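D-aminopeptidase (PDB 5TZB) probably cleaves beta-amino acid residues from the amino ends of peptides and amides, as a beta-aminopeptidase of peptidase family S58. Local coordinates at residues V329-D332 against H333-A336; A74-A77 against H78-P81. All coordinates share one frame; numbering follows the deposited sequence.

Contact 1: residues V329-D332 against H333-A336; sequences VNND and HISA
H333 and D332 meet in a local contact at the start of helix 331-355, where the chain leaves strand 323-329 and bends into the first helical turn. The imidazole of H333 and the carboxylate of D332 run alongside each other in the same direction. ND1 of H333 donates to OD1 of D332 over 2.9 Å; the acceptor lies in the ring plane, whereas the donor comes from above the carboxylate, whose plane is turned 68° from the ring. D332 can reach its neighbour because its CG sits between its own backbone N and carbonyl carbon (chi1 58°), which folds the acid back over the chain. Its other oxygen, OD2, accepts from N of G320 in the second subunit, so one short acid grips both the ring and the interface. The bend itself is a type I beta turn across 330-333, the helix entry: N of H333 donates to O of N330 at 2.7 Å, and N of I334 makes a weak bond to O of N331. This first turn is loosely wound, and a water takes up the slack, donating to O of N331 and accepting from N of S335 at 2.9 Å. Branched V329 suits the strand end before the turn, and its CG1 packs 3.8 Å from CB of H333, the two side chains meeting nearly perpendicular. N330, whose amide can both donate and accept, turns to the second subunit instead, bonding T324 and A321 there. OG of S335 receives a hydrogen bond from N of D295 in the third subunit.

Contact 2: residues A74-A77 against H78-P81; sequences AGAA and HDSP
A76 and D79 touch round a tight turn, CB of A76 lying 3.9 Å from OD2 of D79. Backbone bonds do most of the holding. O of A76 accepts from N of D79 at 3.2 Å, and O of A77 accepts from N of S80 at 3.1 Å. Both donors stand well above the carbonyl planes, as expected where the chain curls this sharply. N of S80 also leans weakly on O of A76, so its N-H is shared between two carbonyls. P81 suits the exit, since the ring nitrogen has no hydrogen to continue the series. Alanines keep the entry slim, and buried A77 packs on P72. Further out, with chi1 near 180° the H78 side chain extends away from its backbone N and from the turn, and its imidazole meets the ring of Y139, with the planes about 30° apart. The acid of D79 forms a salt bridge through OD1 with R137, a fitting charge for an exposed corner. R73 bonds to O of S80 through NE and to O of P81 through NH2, next to the start of strand 82-88. Successive i to i+3 bonds of this kind are characteristic of overlapping beta turns, here 76-79 and 77-80, in the connection from strand 63-71 to strand 82-88.

In the fold
Contacts 1 and 2 are both partly buried turns that lead from one element to the next, with centres 26 Å apart and nearest atoms about 15 Å apart. Contact 1 passes from a strand into a long helix and lies at the meeting of subunits, so several of its polar side chains (N330, D332, S335) bond to two neighbouring chains. Contact 2 links two strands and is touched by no other chain; its charge is balanced within the subunit by arginine. Histidine appears in both, paired with an adjacent carboxylate in 329-336 but with an aromatic ring outside the turn in 74-81. Both turns are closed by direct carbonyl bonds; contact 1 adds water bridges.

Contact 1: residues V329-D332 against H333-A336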
loop_
_atom_site.group_PDB
_atom_site.type_symbol
_atom_site.label_atom_id
_atom_site.label_comp_id
_atom_site.label_asym_id
_atom_site.label_seq_id
_atom_site.Cartn_x
_atom_site.Cartn_y
_atom_site.Cartn_z
ATOM N N VAL C 329 -10.170 10.857 -17.166
ATOM C CA VAL C 329 -9.144 11.450 -18.006
ATOM C C VAL C 329 -8.381 10.277 -18.597
ATOM O O VAL C 329 -8.022 9.350 -17.877
ATOM C CB VAL C 329 -8.195 12.397 -17.195
ATOM C CG1 VAL C 329 -6.971 12.829 -18.026
ATOM C CG2 VAL C 329 -8.957 13.632 -16.687
ATOM N N ASN C 330 -8.185 10.272 -19.909
ATOM C CA ASN C 330 -7.394 9.222 -20.539
ATOM C C ASN C 330 -5.926 9.371 -20.170
ATOM O O ASN C 330 -5.438 10.502 -20.001
ATOM C CB ASN C 330 -7.599 9.239 -22.062
ATOM C CG ASN C 330 -8.977 8.694 -22.450
ATOM O OD1 ASN C 330 -9.425 7.701 -21.885
ATOM N ND2 ASN C 330 -9.681 9.387 -23.340
ATOM N N ASN C 331 -5.224 8.240 -20.040
ATOM C CA ASN C 331 -3.871 8.267 -19.495
ATOM C C ASN C 331 -2.895 9.027 -20.380
ATOM O O ASN C 331 -1.868 9.522 -19.887
ATOM C CB ASN C 331 -3.365 6.846 -19.229
ATOM C CG ASN C 331 -4.023 6.205 -17.996
ATOM O OD1 ASN C 331 -4.454 6.899 -17.074
ATOM N ND2 ASN C 331 -4.114 4.884 -17.991
ATOM N N ASP C 332 -3.218 9.174 -21.665
ATOM C CA ASP C 332 -2.359 9.978 -22.522
ATOM C C ASP C 332 -2.620 11.471 -22.341
ATOM O O ASP C 332 -2.001 12.294 -23.019
ATOM C CB ASP C 332 -2.494 9.592 -24.002
ATOM C CG ASP C 332 -3.924 9.714 -24.541
ATOM O OD1 ASP C 332 -4.829 10.257 -23.865
ATOM O OD2 ASP C 332 -4.123 9.263 -25.686
ATOM N N HIS C 333 -3.529 11.818 -21.432
ATOM C CA HIS C 333 -3.750 13.225 -21.067
ATOM C C HIS C 333 -3.363 13.484 -19.612
ATOM O O HIS C 333 -3.381 14.637 -19.153
ATOM C CB HIS C 333 -5.213 13.651 -21.276
ATOM C CG HIS C 333 -5.552 13.974 -22.699
ATOM N ND1 HIS C 333 -5.658 13.008 -23.679
ATOM C CD2 HIS C 333 -5.766 15.161 -23.315
ATOM C CE1 HIS C 333 -5.957 13.584 -24.829
ATOM N NE2 HIS C 333 -6.018 14.891 -24.639
ATOM N N ILE C 334 -2.975 12.439 -18.887
ATOM C CA ILE C 334 -2.757 12.644 -17.458
ATOM C C ILE C 334 -1.361 13.209 -17.135
ATOM O O ILE C 334 -1.198 13.849 -16.095
ATOM C CB ILE C 334 -2.987 11.328 -16.641
ATOM C CG1 ILE C 334 -3.286 11.640 -15.167
ATOM C CG2 ILE C 334 -1.819 10.385 -16.771
ATOM C CD1 ILE C 334 -4.012 10.498 -14.388
ATOM N N SER C 335 -0.365 13.007 -18.002
ATOM C CA SER C 335 0.976 13.547 -17.727
ATOM C C SER C 335 1.004 15.070 -17.588
ATOM O O SER C 335 1.712 15.594 -16.732
ATOM C CB SER C 335 1.988 13.146 -18.812
ATOM O OG SER C 335 2.209 11.751 -18.818
ATOM N N ALA C 336 0.235 15.776 -18.408
ATOM C CA ALA C 336 0.181 17.248 -18.291
ATOM C C ALA C 336 -0.415 17.656 -16.928
ATOM O O ALA C 336 -0.134 18.745 -16.418
ATOM C CB ALA C 336 -0.624 17.856 -19.444
HETATM O O HOH W 1 0.013 11.398 -20.439
HETATM O O HOH W 2 -0.345 14.592 -21.096
#

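Contact 2: residues A74-A77 against H78-P81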
loop_
_atom_site.group_PDB
_atom_site.type_symbol
_atom_site.label_atom_id
_atom_site.label_comp_id
_atom_site.label_asym_id
_atom_site.label_seq_id
_atom_site.Cartn_x
_atom_site.Cartn_y
_atom_site.Cartn_z
ATOM N N ALA C 74 -18.621 24.521 -4.131
ATOM C CA ALA C 74 -19.267 25.809 -3.910
ATOM C C ALA C 74 -20.244 25.701 -2.745
ATOM O O ALA C 74 -20.443 26.663 -2.002
ATOM C CB ALA C 74 -19.988 26.289 -5.182
ATOM N N GLY C 75 -20.877 24.536 -2.615
ATOM C CA GLY C 75 -21.776 24.266 -1.506
ATOM C C GLY C 75 -21.248 23.192 -0.570
ATOM O O GLY C 75 -20.038 22.951 -0.486
ATOM N N ALA C 76 -22.167 22.510 0.106
ATOM C CA ALA C 76 -21.792 21.502 1.087
ATOM C C ALA C 76 -21.116 20.281 0.449
ATOM O O ALA C 76 -21.628 19.696 -0.498
ATOM C CB ALA C 76 -23.015 21.078 1.880
ATOM N N ALA C 77 -19.961 19.905 0.988
ATOM C CA ALA C 77 -19.195 18.769 0.479
ATOM C C ALA C 77 -19.974 17.455 0.574
ATOM O O ALA C 77 -19.893 16.603 -0.323
ATOM C CB ALA C 77 -17.866 18.654 1.239
ATOM N N HIS C 78 -20.727 17.291 1.662
ATOM C CA HIS C 78 -21.496 16.072 1.862
ATOM C C HIS C 78 -22.426 15.812 0.674
ATOM O O HIS C 78 -22.609 14.667 0.266
ATOM C CB HIS C 78 -22.313 16.123 3.167
ATOM C CG HIS C 78 -23.124 14.878 3.404
ATOM N ND1 HIS C 78 -22.587 13.728 3.951
ATOM C CD2 HIS C 78 -24.419 14.590 3.123
ATOM C CE1 HIS C 78 -23.522 12.793 4.009
ATOM N NE2 HIS C 78 -24.642 13.289 3.514
ATOM N N ASP C 79 -23.002 16.873 0.111
ATOM C CA ASP C 79 -24.010 16.700 -0.946
ATOM C C ASP C 79 -23.414 16.509 -2.321
ATOM O O ASP C 79 -24.091 16.043 -3.236
ATOM C CB ASP C 79 -24.968 17.887 -0.983
ATOM C CG ASP C 79 -25.804 17.984 0.261
ATOM O OD1 ASP C 79 -26.102 16.923 0.853
ATOM O OD2 ASP C 79 -26.160 19.115 0.648
ATOM N N SER C 80 -22.141 16.854 -2.463
ATOM C CA SER C 80 -21.460 16.685 -3.730
ATOM C C SER C 80 -20.045 16.147 -3.531
ATOM O O SER C 80 -19.072 16.895 -3.622
ATOM C CB SER C 80 -21.419 18.007 -4.494
ATOM O OG SER C 80 -20.948 17.794 -5.820
ATOM N N PRO C 81 -19.933 14.837 -3.280
ATOM C CA PRO C 81 -18.639 14.200 -3.032
ATOM C C PRO C 81 -17.647 14.400 -4.166
ATOM O O PRO C 81 -18.054 14.487 -5.322
ATOM C CB PRO C 81 -19.008 12.709 -2.908
ATOM C CG PRO C 81 -20.433 12.708 -2.503
ATOM C CD PRO C 81 -21.038 13.865 -3.224
#